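Local coordinates for fatty acid multifunctional protein (atmfp2) (Arabidopsis thaliana, PDB 2WTB) that hydrates long-chain enoyl-CoA and oxidises 3-hydroxyacyl-CoA in peroxisomal fatty acid beta-oxidation during seed germination, at residues K8-V13 against T22-P27; N492-A497 against A551-E556; V498-F503 against V636-R641. All coordinates share one frame; numbering follows the deposited sequence.

Contact 1 of 3, residues K8-V13 against T22-P27; sequences KTVMEV and TLINPP
Lys-8 and Ile-24 form a hydrogen-bonded antiparallel pair: Lys-8 N donates to Ile-24 O at 2.8 Å, and Ile-24 N returns a bond to Lys-8 O at 3.0 Å. Val-10 and Thr-22 repeat the pattern two residues along, with Thr-22 N reaching Val-10 O at 2.8 Å and Val-10 N donating to Thr-22 O at 3.1 Å. Between them Thr-9 faces Leu-23 as a non-hydrogen-bonded pair, and Thr-9 CA offers a CH...O contact to Thr-22 O. On the face of Lys-8, Val-10, Thr-22 and Ile-24, the CD1 end of Ile-24 meets Val-10 CG2 diagonally at 3.8 Å, while the CG of Lys-8 runs alongside Ile-24 CB. A water donates to Val-10 O and also bonds Thr-22 OG1 at 2.7 Å. On the other face, Thr-9 CG2 touches Leu-23 CD2 at 3.9 Å. With Thr-9 chi1 at 68°, CG2 stands beside the backbone N, and OG1 turns to a hydrogen bond with Asn-42 of helix 33-46, which packs over this face. Strands 8-13 and 18-24 make a beta hairpin at the edge of the crotonase-type sheet, and Leu-23 continues the ladder to strand 54-59. The four backbone bonds thus set the pairing of this surface hairpin, and a few apolar contacts on each face add to it.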
# COMPACT_ATOMS: atom_id res chain seq x y z
N LYS A 8 19.36 1.87 21.92
CA LYS A 8 20.32 1.22 22.81
C LYS A 8 19.80 -0.12 23.32
O LYS A 8 18.76 -0.61 22.88
CB LYS A 8 20.64 2.13 23.99
CG LYS A 8 19.44 2.41 24.89
CD LYS A 8 19.82 3.33 26.05
CE LYS A 8 18.59 3.74 26.85
NZ LYS A 8 18.93 4.54 28.06
N THR A 9 20.55 -0.71 24.25
CA THR A 9 20.11 -1.90 24.96
C THR A 9 20.58 -1.82 26.41
O THR A 9 21.65 -1.28 26.69
CB THR A 9 20.68 -3.19 24.35
OG1 THR A 9 22.10 -3.23 24.54
CG2 THR A 9 20.37 -3.26 22.86
N VAL A 10 19.79 -2.37 27.32
CA VAL A 10 20.16 -2.42 28.73
C VAL A 10 20.21 -3.86 29.20
O VAL A 10 19.27 -4.62 28.98
CB VAL A 10 19.18 -1.61 29.61
CG1 VAL A 10 19.43 -1.91 31.08
CG2 VAL A 10 19.31 -0.12 29.32
N MET A 11 21.30 -4.24 29.85
CA MET A 11 21.45 -5.60 30.37
C MET A 11 21.51 -5.60 31.90
O MET A 11 22.23 -4.81 32.50
CB MET A 11 22.70 -6.27 29.80
CG MET A 11 23.09 -7.56 30.51
SD MET A 11 24.65 -8.25 29.92
CE MET A 11 24.09 -9.27 28.57
N GLU A 12 20.73 -6.49 32.51
CA GLU A 12 20.72 -6.63 33.96
C GLU A 12 20.81 -8.10 34.37
O GLU A 12 20.08 -8.94 33.85
CB GLU A 12 19.45 -6.00 34.54
CG GLU A 12 19.32 -4.51 34.23
CD GLU A 12 18.07 -3.90 34.82
OE1 GLU A 12 17.23 -4.66 35.36
OE2 GLU A 12 17.91 -2.67 34.74
N VAL A 13 21.73 -8.40 35.28
CA VAL A 13 21.94 -9.77 35.73
C VAL A 13 21.19 -10.05 37.02
O VAL A 13 21.49 -9.48 38.07
CB VAL A 13 23.43 -10.06 35.95
CG1 VAL A 13 23.62 -11.51 36.37
CG2 VAL A 13 24.23 -9.76 34.69
N THR A 22 17.31 -5.82 27.31
CA THR A 22 16.14 -5.15 26.77
C THR A 22 16.49 -4.29 25.56
O THR A 22 17.35 -3.41 25.64
CB THR A 22 15.44 -4.26 27.83
OG1 THR A 22 15.19 -5.02 29.01
CG2 THR A 22 14.13 -3.71 27.28
N LEU A 23 15.81 -4.54 24.45
CA LEU A 23 16.00 -3.74 23.24
C LEU A 23 15.21 -2.45 23.35
O LEU A 23 13.99 -2.46 23.50
CB LEU A 23 15.57 -4.53 22.00
CG LEU A 23 16.16 -5.94 21.84
CD1 LEU A 23 15.54 -6.62 20.63
CD2 LEU A 23 17.67 -5.90 21.72
N ILE A 24 15.91 -1.32 23.27
CA ILE A 24 15.28 -0.02 23.48
C ILE A 24 15.53 0.93 22.31
O ILE A 24 16.56 1.59 22.25
CB ILE A 24 15.78 0.63 24.78
CG1 ILE A 24 15.65 -0.35 25.94
CG2 ILE A 24 15.01 1.91 25.06
CD1 ILE A 24 16.13 0.22 27.26
N ASN A 25 14.57 1.00 21.40
CA ASN A 25 14.66 1.91 20.26
C ASN A 25 13.29 2.20 19.66
O ASN A 25 12.94 1.66 18.60
CB ASN A 25 15.60 1.35 19.20
CG ASN A 25 15.85 2.33 18.07
OD1 ASN A 25 15.87 3.54 18.28
ND2 ASN A 25 16.06 1.81 16.86
N PRO A 26 12.50 3.05 20.33
CA PRO A 26 11.16 3.42 19.88
C PRO A 26 11.17 3.88 18.43
O PRO A 26 12.19 4.39 17.97
CB PRO A 26 10.80 4.59 20.80
CG PRO A 26 11.61 4.37 22.02
CD PRO A 26 12.89 3.76 21.56
N PRO A 27 10.04 3.74 17.71
CA PRO A 27 8.73 3.28 18.20
C PRO A 27 8.61 1.78 18.42
O PRO A 27 7.95 1.36 19.37
CB PRO A 27 7.78 3.70 17.07
CG PRO A 27 8.57 4.61 16.17
CD PRO A 27 9.98 4.16 16.31
O HOH W 1 16.94 -5.47 30.96

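Contact 2 of 3, residues N492-A497 against A551-E556; sequences NCTGFA and ATQFIE
In Thr-494 the hydroxyl lies beside the backbone N (chi1 -54°), which leaves the CG2 methyl trans to that N, and Gln-553, with chi1 at -172°, extends its chain from helix 544-557; the two side chains pass one another head to tail. The methyl therefore lies 3.4 Å from Gln-553 CG. Cys-493 to Phe-496 form a type II beta turn, closed by a hydrogen bond from Phe-496 N to Cys-493 O, in the loop that leads from strand 486-491 of the Rossmann-type NAD-binding domain into helix 498-514 of the helical C-terminal part of the dehydrogenase. Gly-495, third residue of this turn, has a positive phi (76°), and its bare CA lies close to the Phe-554 ring, 3.7 Å from CE2. The same ring meets Thr-494 CG2 obliquely through CD2, so one phenyl spans two successive turn residues. Outside the pair, Phe-554 stacks on Phe-503 of helix 498-514, and Thr-494 OG1 has a weak hydrogen bond to Asn-557, near the end of helix 544-557. Phe-496 turns to the other domain, where its ring packs edge-to-face with His-449. The backbone too borders the phenyl: Thr-494 O lies 3.6 Å from Phe-554 CE2.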
# COMPACT_ATOMS: atom_id res chain seq x y z
N ASN A 492 -9.00 21.66 -5.49
CA ASN A 492 -10.23 21.65 -6.27
C ASN A 492 -9.99 22.06 -7.72
O ASN A 492 -9.62 23.19 -8.01
CB ASN A 492 -11.28 22.56 -5.63
CG ASN A 492 -12.64 22.42 -6.29
OD1 ASN A 492 -12.79 21.74 -7.30
ND2 ASN A 492 -13.65 23.07 -5.71
N CYS A 493 -10.20 21.11 -8.62
CA CYS A 493 -10.07 21.35 -10.05
C CYS A 493 -10.67 20.18 -10.81
O CYS A 493 -11.01 19.15 -10.22
CB CYS A 493 -8.60 21.52 -10.44
SG CYS A 493 -7.61 20.02 -10.26
N THR A 494 -10.79 20.33 -12.13
CA THR A 494 -11.34 19.29 -12.98
C THR A 494 -10.65 17.94 -12.76
O THR A 494 -9.49 17.77 -13.13
CB THR A 494 -11.23 19.68 -14.46
OG1 THR A 494 -11.83 20.96 -14.66
CG2 THR A 494 -11.92 18.65 -15.34
N GLY A 495 -11.36 17.00 -12.15
CA GLY A 495 -10.85 15.65 -11.95
C GLY A 495 -9.83 15.53 -10.84
O GLY A 495 -9.13 14.51 -10.73
N PHE A 496 -9.73 16.56 -10.00
CA PHE A 496 -8.80 16.57 -8.88
C PHE A 496 -7.40 16.09 -9.28
O PHE A 496 -6.71 16.75 -10.06
CB PHE A 496 -9.34 15.74 -7.72
CG PHE A 496 -10.80 15.96 -7.45
CD1 PHE A 496 -11.32 17.24 -7.36
CD2 PHE A 496 -11.66 14.89 -7.27
CE1 PHE A 496 -12.66 17.45 -7.11
CE2 PHE A 496 -13.01 15.09 -7.02
CZ PHE A 496 -13.51 16.38 -6.94
N ALA A 497 -6.99 14.95 -8.75
CA ALA A 497 -5.66 14.41 -9.03
C ALA A 497 -5.69 13.10 -9.81
O ALA A 497 -5.14 13.00 -10.90
CB ALA A 497 -4.87 14.24 -7.75
N ALA A 551 -15.17 11.10 -18.54
CA ALA A 551 -14.29 11.70 -19.54
C ALA A 551 -14.85 13.03 -20.04
O ALA A 551 -14.11 13.93 -20.41
CB ALA A 551 -14.07 10.75 -20.70
N THR A 552 -16.18 13.13 -20.05
CA THR A 552 -16.86 14.34 -20.50
C THR A 552 -16.32 15.57 -19.78
O THR A 552 -16.13 16.62 -20.38
CB THR A 552 -18.37 14.25 -20.25
OG1 THR A 552 -18.88 13.02 -20.80
CG2 THR A 552 -19.09 15.42 -20.90
N GLN A 553 -16.08 15.42 -18.48
CA GLN A 553 -15.58 16.50 -17.65
C GLN A 553 -14.36 17.19 -18.26
O GLN A 553 -14.26 18.41 -18.26
CB GLN A 553 -15.24 15.97 -16.25
CG GLN A 553 -14.90 17.03 -15.23
CD GLN A 553 -14.60 16.45 -13.87
OE1 GLN A 553 -14.64 15.24 -13.67
NE2 GLN A 553 -14.29 17.32 -12.91
N PHE A 554 -13.43 16.39 -18.78
CA PHE A 554 -12.17 16.91 -19.30
C PHE A 554 -12.30 17.42 -20.73
O PHE A 554 -11.62 18.37 -21.12
CB PHE A 554 -11.09 15.84 -19.22
CG PHE A 554 -11.00 15.18 -17.88
CD1 PHE A 554 -11.58 13.94 -17.67
CD2 PHE A 554 -10.35 15.79 -16.83
CE1 PHE A 554 -11.51 13.33 -16.43
CE2 PHE A 554 -10.27 15.19 -15.59
CZ PHE A 554 -10.85 13.95 -15.39
N ILE A 555 -13.18 16.79 -21.51
CA ILE A 555 -13.44 17.23 -22.87
C ILE A 555 -13.91 18.68 -22.90
O ILE A 555 -13.64 19.41 -23.85
CB ILE A 555 -14.50 16.34 -23.55
CG1 ILE A 555 -14.03 14.89 -23.60
CG2 ILE A 555 -14.82 16.85 -24.94
CD1 ILE A 555 -15.02 13.95 -24.27
N GLU A 556 -14.62 19.08 -21.85
CA GLU A 556 -15.24 20.40 -21.80
C GLU A 556 -14.36 21.46 -21.13
O GLU A 556 -14.54 22.65 -21.35
CB GLU A 556 -16.59 20.32 -21.10
CG GLU A 556 -17.59 19.42 -21.81
CD GLU A 556 -18.88 19.24 -21.04
OE1 GLU A 556 -18.94 19.66 -19.86
OE2 GLU A 556 -19.84 18.68 -21.60

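Contact 3 of 3, residues V498-F503 against V636-R641; sequences VNRMFF and VNEACR
Glu-638 OE2 is gripped by Arg-500 from across the helix pair: NE donates to it at 2.8 Å on the anti lone pair, and NH2 adds a weak bond at 3.3 Å. Arg-561 NH2 salt-bridges the same oxygen. The other one, OE1, is held by Arg-641 NH1, one turn further along helix 624-644, in a salt bridge whose hydrogen bond is weak. Arg-500 gets there with an extended chain, whereas Glu-638 bends at chi2 (62°). Carboxylate and guanidinium planes stand 50° apart, with OE2 at the guanidinium edge. The Phe-503 ring flanks the carboxylate, its CE2 3.8 Å from Glu-638 CD. Beyond the charges, Met-501 CE packs on Ala-639 CB at 3.4 Å, where Leu-654 of helix 651-662 touches both residues. The helices run roughly antiparallel (143°), their local axes 8.2 Å apart, as parts of the all-helical C-terminal region. Arg-500 NH1 has a further acid partner in Glu-645. One buried carboxylate thus answers three arginines, which would probably favour its ionised state and tie helices 498-514 and 624-644 together through charge.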
# COMPACT_ATOMS: atom_id res chain seq x y z
N VAL A 498 -6.35 12.09 -9.24
CA VAL A 498 -6.34 10.74 -9.81
C VAL A 498 -6.95 10.67 -11.21
O VAL A 498 -6.29 10.28 -12.16
CB VAL A 498 -7.06 9.74 -8.88
CG1 VAL A 498 -7.07 8.36 -9.51
CG2 VAL A 498 -6.40 9.72 -7.52
N ASN A 499 -8.23 11.04 -11.32
CA ASN A 499 -8.93 10.97 -12.59
C ASN A 499 -8.37 11.92 -13.65
O ASN A 499 -8.28 11.56 -14.82
CB ASN A 499 -10.42 11.22 -12.40
CG ASN A 499 -11.12 10.07 -11.70
OD1 ASN A 499 -12.30 10.16 -11.35
ND2 ASN A 499 -10.38 8.99 -11.48
N ARG A 500 -7.99 13.12 -13.23
CA ARG A 500 -7.40 14.08 -14.16
C ARG A 500 -6.05 13.58 -14.67
O ARG A 500 -5.66 13.85 -15.80
CB ARG A 500 -7.21 15.44 -13.48
CG ARG A 500 -6.50 16.45 -14.37
CD ARG A 500 -6.15 17.72 -13.62
NE ARG A 500 -5.34 18.62 -14.45
CZ ARG A 500 -4.82 19.76 -14.02
NH1 ARG A 500 -5.02 20.15 -12.77
NH2 ARG A 500 -4.10 20.51 -14.84
N MET A 501 -5.35 12.84 -13.82
CA MET A 501 -4.03 12.33 -14.13
C MET A 501 -4.09 11.31 -15.26
O MET A 501 -3.27 11.35 -16.18
CB MET A 501 -3.45 11.66 -12.88
CG MET A 501 -1.97 11.82 -12.70
SD MET A 501 -1.46 11.06 -11.15
CE MET A 501 0.20 11.71 -10.99
N PHE A 502 -5.07 10.42 -15.20
CA PHE A 502 -5.14 9.29 -16.12
C PHE A 502 -6.17 9.45 -17.24
O PHE A 502 -6.46 8.50 -17.96
CB PHE A 502 -5.42 7.99 -15.35
CG PHE A 502 -4.20 7.41 -14.70
CD1 PHE A 502 -3.38 6.53 -15.39
CD2 PHE A 502 -3.86 7.75 -13.40
CE1 PHE A 502 -2.26 5.99 -14.79
CE2 PHE A 502 -2.74 7.21 -12.80
CZ PHE A 502 -1.94 6.33 -13.50
N PHE A 503 -6.72 10.65 -17.39
CA PHE A 503 -7.68 10.87 -18.46
C PHE A 503 -7.04 10.79 -19.85
O PHE A 503 -7.68 10.31 -20.79
CB PHE A 503 -8.50 12.16 -18.26
CG PHE A 503 -7.90 13.38 -18.91
CD1 PHE A 503 -7.93 13.54 -20.29
CD2 PHE A 503 -7.33 14.38 -18.14
CE1 PHE A 503 -7.39 14.66 -20.89
CE2 PHE A 503 -6.79 15.51 -18.73
CZ PHE A 503 -6.82 15.65 -20.11
N VAL A 636 2.38 11.56 -17.64
CA VAL A 636 3.44 12.28 -16.96
C VAL A 636 3.23 13.77 -17.18
O VAL A 636 3.28 14.58 -16.25
CB VAL A 636 4.83 11.91 -17.49
CG1 VAL A 636 5.90 12.83 -16.89
CG2 VAL A 636 5.15 10.45 -17.20
N ASN A 637 2.98 14.13 -18.44
CA ASN A 637 2.74 15.51 -18.82
C ASN A 637 1.64 16.14 -17.97
O ASN A 637 1.76 17.28 -17.53
CB ASN A 637 2.36 15.57 -20.31
CG ASN A 637 2.50 16.97 -20.88
OD1 ASN A 637 3.16 17.83 -20.30
ND2 ASN A 637 1.88 17.19 -22.03
N GLU A 638 0.57 15.38 -17.74
CA GLU A 638 -0.57 15.87 -17.00
C GLU A 638 -0.26 15.92 -15.51
O GLU A 638 -0.68 16.84 -14.81
CB GLU A 638 -1.80 14.99 -17.26
CG GLU A 638 -3.10 15.59 -16.76
CD GLU A 638 -3.44 16.91 -17.45
OE1 GLU A 638 -3.17 17.04 -18.66
OE2 GLU A 638 -3.97 17.81 -16.77
N ALA A 639 0.47 14.92 -15.03
CA ALA A 639 0.90 14.89 -13.64
C ALA A 639 1.71 16.13 -13.31
O ALA A 639 1.64 16.65 -12.19
CB ALA A 639 1.72 13.63 -13.38
N CYS A 640 2.49 16.60 -14.28
CA CYS A 640 3.32 17.79 -14.09
C CYS A 640 2.47 19.05 -14.00
O CYS A 640 2.76 19.95 -13.21
CB CYS A 640 4.35 17.91 -15.21
SG CYS A 640 5.66 16.67 -15.11
N ARG A 641 1.43 19.13 -14.83
CA ARG A 641 0.48 20.23 -14.75
C ARG A 641 -0.14 20.26 -13.35
O ARG A 641 -0.19 21.30 -12.70
CB ARG A 641 -0.63 20.06 -15.79
CG ARG A 641 -0.16 20.12 -17.24
CD ARG A 641 -1.35 20.19 -18.18
NE ARG A 641 -0.95 20.41 -19.57
CZ ARG A 641 -0.80 19.44 -20.47
NH1 ARG A 641 -1.01 18.18 -20.12
NH2 ARG A 641 -0.44 19.73 -21.71

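How the contacts relate
Contacts 2 and 3 are neighbours, their centres about 10 Å apart: the turn of 492-497 runs straight into the helix of 498-503, where Gly-495 O and Arg-500 N lie 3.1 Å apart, a probable hydrogen bond. Phe-554 CE2 of contact 2 lies 3.4 Å from Arg-500 CA of contact 3, so the two contacts pack directly on each other in the dehydrogenase part. Contact 1 lies on the opposite side of the chain's centre, in the hydratase half, with centres about 54 Å from contact 2 and 48 Å from contact 3. It alone is near a predicted catalytic residue: the Leu-23 side chain is about 11 Å from that of Glu-119.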